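Local coordinates for fucolectin-related protein (Streptococcus pneumoniae, PDB 2J22) that probably binds fucose-containing glycans such as blood group antigens, as a carbohydrate-binding module of a pneumococcal virulence factor, at residues Tyr76-Thr79 and Asp80-Gln84. Sequence-based numbering, arbitrary orientation.
Sequences YNRT and DAEIQ
Arg78 and Asp80, two residues apart where the chain leaves a strand and turns back, are joined by a side-on, bidentate salt bridge. NE of Arg78 donates to OD1 of Asp80 over 2.9 Å along an almost straight N-H path (174°), and NH2 of Arg78 reaches OD2 of the same carboxylate, also at 2.9 Å. Both oxygens are approached from their syn sides and lie at the guanidinium edge, but the two flat groups are twisted 37° apart, so the pair is not coplanar. The arginine chain is extended throughout, with CG anti to the backbone N (chi1 -171°), which carries the guanidinium along the turn to the carboxylate. Asp80 CG instead sits between its own backbone N and carbonyl carbon, turning the acid back toward Arg78.

Next along the chain, the carbonyl of Ala81 lies over one guanidinium face, offset toward its rim. Its O comes within 3.3 Å of Arg78 CD, without a hydrogen bond to NE, while CB and CG of Glu82 flank NH1 obliquely. The mouth of the loop is closed by Asn77, whose ND2 bonds to Ile83 O at 2.9 Å; the acceptor lies nearly in the amide plane, and the donor meets a carbonyl lone pair. Ile83 CG2 adds a nonpolar contact, packing 3.7 Å from Thr79 CA. Farther round, Gln84 NE2 bonds Glu82 OE1 at 2.7 Å, linking two side chains, two residues apart, on the returning arm.

The backbone N of Tyr44 also bonds Asp80 OD1, fastening the turn to the loop between the calcium ligands Asn39 and Ser48. This surface loop of the galactose-binding-like beta-sandwich thus leads from strand 67-77 of one antiparallel sheet toward strand 89-94 of the other.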
loop_
_atom_site.group_PDB
_atom_site.type_symbol
_atom_site.label_atom_id
_atom_site.label_comp_id
_atom_site.label_asym_id
_atom_site.label_seq_id
_atom_site.Cartn_x
_atom_site.Cartn_y
_atom_site.Cartn_z
ATOM N N TYR A 76 -6.139 -0.717 3.318
ATOM C CA TYR A 76 -7.477 -0.108 3.412
ATOM C C TYR A 76 -7.745 0.597 2.091
ATOM O O TYR A 76 -6.909 1.351 1.614
ATOM C CB TYR A 76 -7.539 0.878 4.572
ATOM C CG TYR A 76 -7.646 0.166 5.900
ATOM C CD1 TYR A 76 -8.867 -0.337 6.320
ATOM C CD2 TYR A 76 -6.516 -0.093 6.696
ATOM C CE1 TYR A 76 -9.003 -1.043 7.490
ATOM C CE2 TYR A 76 -6.644 -0.832 7.900
ATOM C CZ TYR A 76 -7.900 -1.286 8.268
ATOM O OH TYR A 76 -8.100 -1.951 9.443
ATOM N N ASN A 77 -8.833 0.225 1.424
ATOM C CA ASN A 77 -9.153 0.812 0.123
ATOM C C ASN A 77 -9.853 2.174 0.237
ATOM O O ASN A 77 -10.403 2.491 1.286
ATOM C CB ASN A 77 -10.109 -0.167 -0.569
ATOM C CG ASN A 77 -10.210 0.047 -2.080
ATOM O OD1 ASN A 77 -9.532 0.877 -2.655
ATOM N ND2 ASN A 77 -11.084 -0.747 -2.736
ATOM N N ARG A 78 -9.844 2.971 -0.825
ATOM C CA ARG A 78 -10.797 4.053 -0.994
ATOM C C ARG A 78 -12.227 3.474 -0.851
ATOM O O ARG A 78 -12.444 2.291 -1.144
ATOM C CB ARG A 78 -10.659 4.627 -2.417
ATOM C CG ARG A 78 -11.477 5.942 -2.669
ATOM C CD ARG A 78 -11.247 6.569 -4.060
ATOM N NE ARG A 78 -12.176 7.702 -4.250
ATOM C CZ ARG A 78 -12.241 8.389 -5.380
ATOM N NH1 ARG A 78 -11.465 8.036 -6.408
ATOM N NH2 ARG A 78 -13.108 9.384 -5.513
ATOM N N THR A 79 -13.157 4.284 -0.360
ATOM C CA THR A 79 -14.543 3.835 -0.119
ATOM C C THR A 79 -15.644 4.731 -0.751
ATOM O O THR A 79 -16.753 4.276 -0.939
ATOM C CB THR A 79 -14.831 3.664 1.427
ATOM O OG1 THR A 79 -14.712 4.923 2.085
ATOM C CG2 THR A 79 -13.810 2.764 2.133
ATOM N N ASP A 80 -15.378 5.984 -1.088
ATOM C CA ASP A 80 -16.481 6.847 -1.552
ATOM C C ASP A 80 -16.926 6.581 -3.003
ATOM O O ASP A 80 -18.101 6.685 -3.303
ATOM C CB ASP A 80 -16.115 8.315 -1.390
ATOM C CG ASP A 80 -14.938 8.712 -2.284
ATOM O OD1 ASP A 80 -13.794 8.308 -1.978
ATOM O OD2 ASP A 80 -15.057 9.368 -3.322
ATOM N N ALA A 81 -15.981 6.219 -3.881
ATOM C CA ALA A 81 -16.211 6.013 -5.311
ATOM C C ALA A 81 -15.017 5.211 -5.887
ATOM O O ALA A 81 -13.998 5.050 -5.219
ATOM C CB ALA A 81 -16.332 7.377 -6.036
ATOM N N GLU A 82 -15.166 4.712 -7.114
ATOM C CA GLU A 82 -14.083 4.010 -7.846
ATOM C C GLU A 82 -13.374 2.935 -7.027
ATOM O O GLU A 82 -12.161 2.736 -7.189
ATOM C CB GLU A 82 -13.047 5.007 -8.346
ATOM C CG GLU A 82 -13.641 6.173 -9.113
ATOM C CD GLU A 82 -14.257 5.721 -10.424
ATOM O OE1 GLU A 82 -14.251 4.499 -10.722
ATOM O OE2 GLU A 82 -14.735 6.609 -11.147
ATOM N N ILE A 83 -14.110 2.226 -6.162
ATOM C CA ILE A 83 -13.449 1.284 -5.239
ATOM C C ILE A 83 -12.847 0.092 -6.006
ATOM O O ILE A 83 -11.919 -0.580 -5.519
ATOM C CB ILE A 83 -14.386 0.795 -4.102
ATOM C CG1 ILE A 83 -15.448 -0.173 -4.651
ATOM C CG2 ILE A 83 -15.009 1.962 -3.309
ATOM C CD1 ILE A 83 -16.258 -0.816 -3.565
ATOM N N GLN A 84 -13.382 -0.123 -7.228
ATOM C CA GLN A 84 -12.980 -1.238 -8.084
ATOM C C GLN A 84 -11.562 -1.097 -8.559
ATOM O O GLN A 84 -10.997 -2.034 -9.072
ATOM C CB GLN A 84 -13.916 -1.357 -9.329
ATOM C CG GLN A 84 -13.569 -0.432 -10.521
ATOM C CD GLN A 84 -14.024 0.970 -10.282
ATOM O OE1 GLN A 84 -14.796 1.212 -9.359
ATOM N NE2 GLN A 84 -13.537 1.906 -11.072
#